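Local coordinates for putative metal binding protein RUMGNA_00854 (Ruminococcus gnavus, PDB 3U7Z) that binds calcium ions, though its wider role is unknown and may be connected with transport, at residues A[5-11]-A[23-29]; A[49-53]-A[81-85]. All coordinates share one frame; numbering follows the deposited sequence. Where two conformers were deposited one is given.

Two ways of joining pieces of a small calcium-binding chain can be compared here. Contact 1, between 5-11 and 23-29, pairs the two strands of a hairpin at one border of the five-stranded mixed sheet through regular backbone bonds. Contact 2, between 49-53 and 81-85, brings the start of a strand of the separate three-stranded sheet against a short 3-10 turn; a side-chain carboxylate and, in the crystal, a bound ethanediol do most of the bridging. Both are partly buried: in contact 1 one face packs apolar side chains and the other carries charged groups, while in contact 2 a small apolar patch adjoins polar bonds. They share no strand, but both border helix 32-38.

Contact 1: A[5-11]-A[23-29]; sequences GEKHITV and FEFDTDA
The imidazole of His-8 donates from ND1 to OD1 of Asp-26 over 2.7 Å. OD1 is met on the anti side of the carboxylate and lies close to the ring plane, while ring and carboxylate planes stand 66° apart. In both residues CG lies anti to the carbonyl carbon (chi1 -51° in His-8, -54° in Asp-26), which brings together the side chains of this non-hydrogen-bonded pair. The strands run antiparallel as arms of a beta hairpin. Lys-7 with Thr-27, Ile-9 with Phe-25 and Val-11 with Phe-23 are hydrogen-bonded pairs, each with two backbone bonds; that from Ile-9 N to Phe-25 O measures 2.9 Å.

The face bearing these pairs is largely apolar: Val-11 CG2 meets Phe-25 CE2 obliquely at 3.7 Å, and Ile-9 CG1 lies against Phe-25 CB. Val-35 of helix 32-38 touches both Phe-25 and Thr-27. At the end of the hairpin, Lys-7 NZ reaches Ala-29 O at 3.0 Å from above the carbonyl plane, and Thr-27 OG1 accepts from Ala-29 N at 2.9 Å, an ST turn.

Beside the His-8 and Asp-26 pair, Glu-6 OE1 stands 4.6 Å from Asp-26 OD1. This second carboxylate, with Asp-89 bonded to the backbone N of His-8, would probably favour a protonated, positively charged imidazole.

Contact 2: A[49-53]-A[81-85]; sequences YGLFI and SADQT. With EDO (1,2-ethanediol), chain J.
The backbones come nearest where Gly-50 faces Ser-81, their CA atoms 5.3 Å apart, as the chain entering strand 52-56 passes the 3-10 turn at 82-83. Here OD1 of Asp-83 takes two hydrogen bonds from opposite faces of its carboxylate plane. Leu-51 N gives an almost straight one, 2.9 Å to Asp-83 OD1 with 177° at the hydrogen, and Ser-81 OG gives the other at 2.7 Å. The Asp-83 carboxylate is folded back between its own backbone N and carbonyl carbon (chi1 54°), and Ser-81 OG takes the same kind of position (chi1 56°), which lets the two meet within the turn. Replacing Asp-83 by an alanine would probably leave Leu-51 N without this acceptor and set the Ser-81 hydroxyl free to turn.

Gly-50 suits the tight approach: a CB on it would collide with Ser-81 OG and Asp-83 OD1. Farther along 49-53 the contact turns apolar, with Ile-53 CD1 lying 3.9 Å from Ala-82 CB and Leu-51 CD2 more loosely beside the same methyl.

Between the segments sits an ethanediol, probably from the crystallisation liquor. Its O2 accepts from Ala-82 N at 2.8 Å and donates to Leu-51 O, while its O1 accepts from Ile-53 N at 2.9 Å. The diol thus links backbone groups of the two segments, and its C1 lies alongside Ile-53 CG1. The turn itself is closed by Ser-81 O, which receives Gln-84 N and Thr-85 OG1 from opposite faces.

Ala-82 and Thr-85 also share backbone bonds with Gly-33 and Leu-32, tying this loop to the start of helix 32-38, whereas Phe-52 pairs with Glu-45 of strand 42-45. The contact therefore joins the three-stranded sheet to the loop leading from strand 76-77 to strand 92-99.

Contact 1: A[5-11]-A[23-29]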
loop_
_atom_site.group_PDB
_atom_site.type_symbol
_atom_site.label_atom_id
_atom_site.label_comp_id
_atom_site.label_asym_id
_atom_site.label_seq_id
_atom_site.Cartn_x
_atom_site.Cartn_y
_atom_site.Cartn_z
ATOM N N GLY A 5 -11.964 -15.023 -8.978
ATOM C CA GLY A 5 -12.842 -14.007 -9.624
ATOM C C GLY A 5 -12.195 -12.629 -9.651
ATOM O O GLY A 5 -11.330 -12.325 -8.852
ATOM N N GLU A 6 -12.668 -11.783 -10.557
ATOM C CA GLU A 6 -12.138 -10.424 -10.685
ATOM C C GLU A 6 -12.811 -9.453 -9.661
ATOM O O GLU A 6 -14.031 -9.337 -9.563
ATOM C CB GLU A 6 -12.291 -9.950 -12.131
ATOM C CG GLU A 6 -11.335 -8.857 -12.542
ATOM C CD GLU A 6 -11.651 -8.337 -13.929
ATOM O OE1 GLU A 6 -12.480 -7.431 -14.057
ATOM O OE2 GLU A 6 -11.046 -8.805 -14.893
ATOM N N LYS A 7 -11.969 -8.730 -8.925
ATOM C CA LYS A 7 -12.366 -7.751 -7.922
ATOM C C LYS A 7 -11.924 -6.388 -8.454
ATOM O O LYS A 7 -10.872 -6.288 -9.089
ATOM C CB LYS A 7 -11.631 -8.064 -6.637
ATOM C CG LYS A 7 -11.998 -9.438 -6.071
ATOM C CD LYS A 7 -11.152 -9.744 -4.874
ATOM C CE LYS A 7 -11.064 -11.238 -4.565
ATOM N NZ LYS A 7 -10.035 -11.874 -5.449
ATOM N N HIS A 8 -12.711 -5.376 -8.157
ATOM C CA HIS A 8 -12.418 -4.012 -8.589
ATOM C C HIS A 8 -12.113 -3.220 -7.342
ATOM O O HIS A 8 -12.970 -3.040 -6.488
ATOM C CB HIS A 8 -13.661 -3.464 -9.315
ATOM C CG HIS A 8 -14.163 -4.383 -10.379
ATOM N ND1 HIS A 8 -13.448 -4.647 -11.519
ATOM C CD2 HIS A 8 -15.228 -5.219 -10.400
ATOM C CE1 HIS A 8 -14.086 -5.565 -12.237
ATOM N NE2 HIS A 8 -15.162 -5.933 -11.573
ATOM N N ILE A 9 -10.878 -2.748 -7.286
ATOM C CA ILE A 9 -10.427 -1.996 -6.125
ATOM C C ILE A 9 -9.719 -0.712 -6.511
ATOM O O ILE A 9 -9.334 -0.498 -7.660
ATOM C CB ILE A 9 -9.534 -2.831 -5.202
ATOM C CG1 ILE A 9 -8.178 -3.079 -5.797
ATOM C CG2 ILE A 9 -10.185 -4.169 -4.914
ATOM C CD1 ILE A 9 -7.182 -3.583 -4.816
ATOM N N THR A 10 -9.572 0.150 -5.524
ATOM C CA THR A 10 -8.752 1.353 -5.713
ATOM C C THR A 10 -7.683 1.427 -4.648
ATOM O O THR A 10 -7.871 0.924 -3.550
ATOM C CB THR A 10 -9.569 2.642 -5.664
ATOM O OG1 THR A 10 -10.205 2.814 -4.428
ATOM C CG2 THR A 10 -10.672 2.598 -6.665
ATOM N N VAL A 11 -6.519 1.935 -5.042
ATOM C CA VAL A 11 -5.416 2.205 -4.138
ATOM C C VAL A 11 -5.069 3.662 -4.344
ATOM O O VAL A 11 -4.721 4.069 -5.452
ATOM C CB VAL A 11 -4.228 1.334 -4.440
ATOM C CG1 VAL A 11 -3.066 1.682 -3.494
ATOM C CG2 VAL A 11 -4.612 -0.150 -4.353
ATOM N N PHE A 23 -5.130 4.868 -8.103
ATOM C CA PHE A 23 -4.900 3.783 -9.003
ATOM C C PHE A 23 -6.042 2.798 -8.895
ATOM O O PHE A 23 -6.430 2.415 -7.811
ATOM C CB PHE A 23 -3.577 3.090 -8.702
ATOM C CG PHE A 23 -2.387 3.977 -8.788
ATOM C CD1 PHE A 23 -1.702 4.143 -10.009
ATOM C CD2 PHE A 23 -1.928 4.641 -7.696
ATOM C CE1 PHE A 23 -0.632 4.980 -10.068
ATOM C CE2 PHE A 23 -0.847 5.488 -7.790
ATOM C CZ PHE A 23 -0.209 5.643 -8.984
ATOM N N GLU A 24 -6.593 2.379 -10.024
ATOM C CA GLU A 24 -7.682 1.409 -10.034
ATOM C C GLU A 24 -7.123 0.105 -10.503
ATOM O O GLU A 24 -6.331 0.056 -11.440
ATOM C CB GLU A 24 -8.813 1.840 -10.943
ATOM C CG GLU A 24 -9.616 2.958 -10.404
ATOM C CD GLU A 24 -10.800 3.238 -11.280
ATOM O OE1 GLU A 24 -10.589 3.488 -12.484
ATOM O OE2 GLU A 24 -11.935 3.181 -10.766
ATOM N N PHE A 25 -7.532 -0.986 -9.842
ATOM C CA PHE A 25 -7.165 -2.314 -10.275
ATOM C C PHE A 25 -8.381 -3.219 -10.455
ATOM O O PHE A 25 -9.311 -3.221 -9.668
ATOM C CB PHE A 25 -6.256 -2.940 -9.250
ATOM C CG PHE A 25 -4.963 -2.235 -9.085
ATOM C CD1 PHE A 25 -3.862 -2.580 -9.861
ATOM C CD2 PHE A 25 -4.794 -1.281 -8.093
ATOM C CE1 PHE A 25 -2.627 -1.925 -9.696
ATOM C CE2 PHE A 25 -3.543 -0.631 -7.910
ATOM C CZ PHE A 25 -2.491 -0.948 -8.694
ATOM N N ASP A 26 -8.345 -3.986 -11.532
ATOM C CA ASP A 26 -9.293 -5.057 -11.745
ATOM C C ASP A 26 -8.468 -6.344 -11.636
ATOM O O ASP A 26 -7.659 -6.630 -12.491
ATOM C CB ASP A 26 -9.950 -4.877 -13.120
ATOM C CG ASP A 26 -10.569 -3.469 -13.303
ATOM O OD1 ASP A 26 -11.545 -3.139 -12.609
ATOM O OD2 ASP A 26 -10.043 -2.677 -14.121
ATOM N N THR A 27 -8.668 -7.113 -10.574
ATOM C CA THR A 27 -7.669 -8.102 -10.156
ATOM C C THR A 27 -8.322 -9.367 -9.639
ATOM O O THR A 27 -9.352 -9.303 -9.033
ATOM C CB THR A 27 -6.715 -7.480 -9.066
ATOM O OG1 THR A 27 -5.795 -8.463 -8.605
ATOM C CG2 THR A 27 -7.518 -6.962 -7.856
ATOM N N ASP A 28 -7.664 -10.506 -9.858
ATOM C CA ASP A 28 -8.065 -11.787 -9.238
ATOM C C ASP A 28 -7.141 -12.150 -8.082
ATOM O O ASP A 28 -7.208 -13.262 -7.541
ATOM C CB ASP A 28 -8.141 -12.934 -10.270
ATOM C CG ASP A 28 -7.165 -12.758 -11.430
ATOM O OD1 ASP A 28 -5.950 -12.638 -11.153
ATOM O OD2 ASP A 28 -7.617 -12.684 -12.605
ATOM N N ALA A 29 -6.304 -11.194 -7.686
ATOM C CA ALA A 29 -5.400 -11.353 -6.555
ATOM C C ALA A 29 -6.130 -11.597 -5.247
ATOM O O ALA A 29 -7.231 -11.065 -4.970
ATOM C CB ALA A 29 -4.522 -10.124 -6.413
#

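Contact 2: A[49-53]-A[81-85]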
loop_
_atom_site.group_PDB
_atom_site.type_symbol
_atom_site.label_atom_id
_atom_site.label_comp_id
_atom_site.label_asym_id
_atom_site.label_seq_id
_atom_site.Cartn_x
_atom_site.Cartn_y
_atom_site.Cartn_z
ATOM N N TYR A 49 7.665 -10.245 9.784
ATOM C CA TYR A 49 6.277 -9.833 9.945
ATOM C C TYR A 49 5.625 -9.512 8.616
ATOM O O TYR A 49 4.550 -8.909 8.580
ATOM C CB TYR A 49 6.184 -8.603 10.833
ATOM C CG TYR A 49 6.753 -8.796 12.196
ATOM C CD1 TYR A 49 6.250 -9.739 13.053
ATOM C CD2 TYR A 49 7.805 -8.045 12.629
ATOM C CE1 TYR A 49 6.803 -9.913 14.339
ATOM C CE2 TYR A 49 8.350 -8.233 13.879
ATOM C CZ TYR A 49 7.887 -9.161 14.712
ATOM O OH TYR A 49 8.448 -9.300 15.960
ATOM N N GLY A 50 6.242 -9.882 7.507
ATOM C CA GLY A 50 5.741 -9.569 6.183
ATOM C C GLY A 50 6.419 -8.379 5.555
ATOM O O GLY A 50 7.402 -7.843 6.073
ATOM N N LEU A 51 5.920 -7.973 4.403
ATOM C CA LEU A 51 6.567 -7.001 3.567
ATOM C C LEU A 51 6.718 -5.658 4.266
ATOM O O LEU A 51 5.737 -5.155 4.852
ATOM C CB LEU A 51 5.719 -6.836 2.302
ATOM C CG LEU A 51 6.301 -5.988 1.172
ATOM C CD1 LEU A 51 7.633 -6.559 0.659
ATOM C CD2 LEU A 51 5.290 -5.815 0.006
ATOM N N PHE A 52 7.913 -5.096 4.211
ATOM C CA PHE A 52 8.176 -3.747 4.672
ATOM C C PHE A 52 8.315 -2.890 3.405
ATOM O O PHE A 52 9.255 -3.020 2.651
ATOM C CB PHE A 52 9.480 -3.777 5.461
ATOM C CG PHE A 52 10.064 -2.439 5.816
ATOM C CD1 PHE A 52 9.281 -1.366 6.185
ATOM C CD2 PHE A 52 11.441 -2.262 5.725
ATOM C CE1 PHE A 52 9.858 -0.138 6.536
ATOM C CE2 PHE A 52 12.016 -1.065 6.074
ATOM C CZ PHE A 52 11.200 -0.001 6.463
ATOM N N ILE A 53 7.325 -2.062 3.166
ATOM C CA ILE A 53 7.243 -1.183 1.968
ATOM C C ILE A 53 8.033 0.081 2.237
ATOM O O ILE A 53 7.723 0.837 3.184
ATOM C CB ILE A 53 5.772 -0.849 1.627
ATOM C CG1 ILE A 53 5.038 -2.132 1.215
ATOM C CG2 ILE A 53 5.653 0.221 0.531
ATOM C CD1 ILE A 53 3.576 -1.932 1.015
ATOM N N SER A 81 0.567 -6.992 7.158
ATOM C CA SER A 81 1.456 -6.529 6.101
ATOM C C SER A 81 0.721 -6.650 4.760
ATOM O O SER A 81 -0.291 -7.404 4.614
ATOM C CB SER A 81 2.737 -7.383 6.028
ATOM O OG SER A 81 2.337 -8.731 5.861
ATOM N N ALA A 82 1.203 -5.931 3.774
ATOM C CA ALA A 82 0.512 -5.934 2.460
ATOM C C ALA A 82 0.359 -7.334 1.860
ATOM O O ALA A 82 -0.655 -7.673 1.265
ATOM C CB ALA A 82 1.226 -4.995 1.446
ATOM N N ASP A 83 1.378 -8.161 2.009
ATOM C CA ASP A 83 1.341 -9.492 1.450
ATOM C C ASP A 83 0.385 -10.458 2.178
ATOM O O ASP A 83 0.187 -11.559 1.682
ATOM C CB ASP A 83 2.744 -10.104 1.319
ATOM C CG ASP A 83 3.542 -10.094 2.599
ATOM O OD1 ASP A 83 3.431 -9.194 3.461
ATOM O OD2 ASP A 83 4.392 -10.978 2.707
ATOM N N GLN A 84 -0.188 -10.050 3.316
ATOM C CA GLN A 84 -1.144 -10.818 4.079
ATOM C C GLN A 84 -2.522 -10.118 4.206
ATOM O O GLN A 84 -3.339 -10.488 5.033
ATOM C CB GLN A 84 -0.569 -11.034 5.488
ATOM C CG GLN A 84 0.697 -11.902 5.483
ATOM C CD GLN A 84 1.524 -11.862 6.781
ATOM O OE1 GLN A 84 0.984 -11.719 7.879
ATOM N NE2 GLN A 84 2.851 -12.011 6.652
ATOM N N THR A 85 -2.741 -9.069 3.412
ATOM C CA THR A 85 -3.957 -8.228 3.481
ATOM C C THR A 85 -4.886 -8.709 2.367
ATOM O O THR A 85 -4.591 -8.546 1.212
ATOM C CB THR A 85 -3.636 -6.753 3.325
ATOM O OG1 THR A 85 -2.759 -6.312 4.381
ATOM C CG2 THR A 85 -4.908 -5.923 3.367
HETATM C C1 EDO J . 3.943 -1.639 5.054
HETATM O O1 EDO J . 5.403 -1.693 5.323
HETATM C C2 EDO J . 3.195 -2.974 5.392
HETATM O O2 EDO J . 3.255 -4.084 4.395
#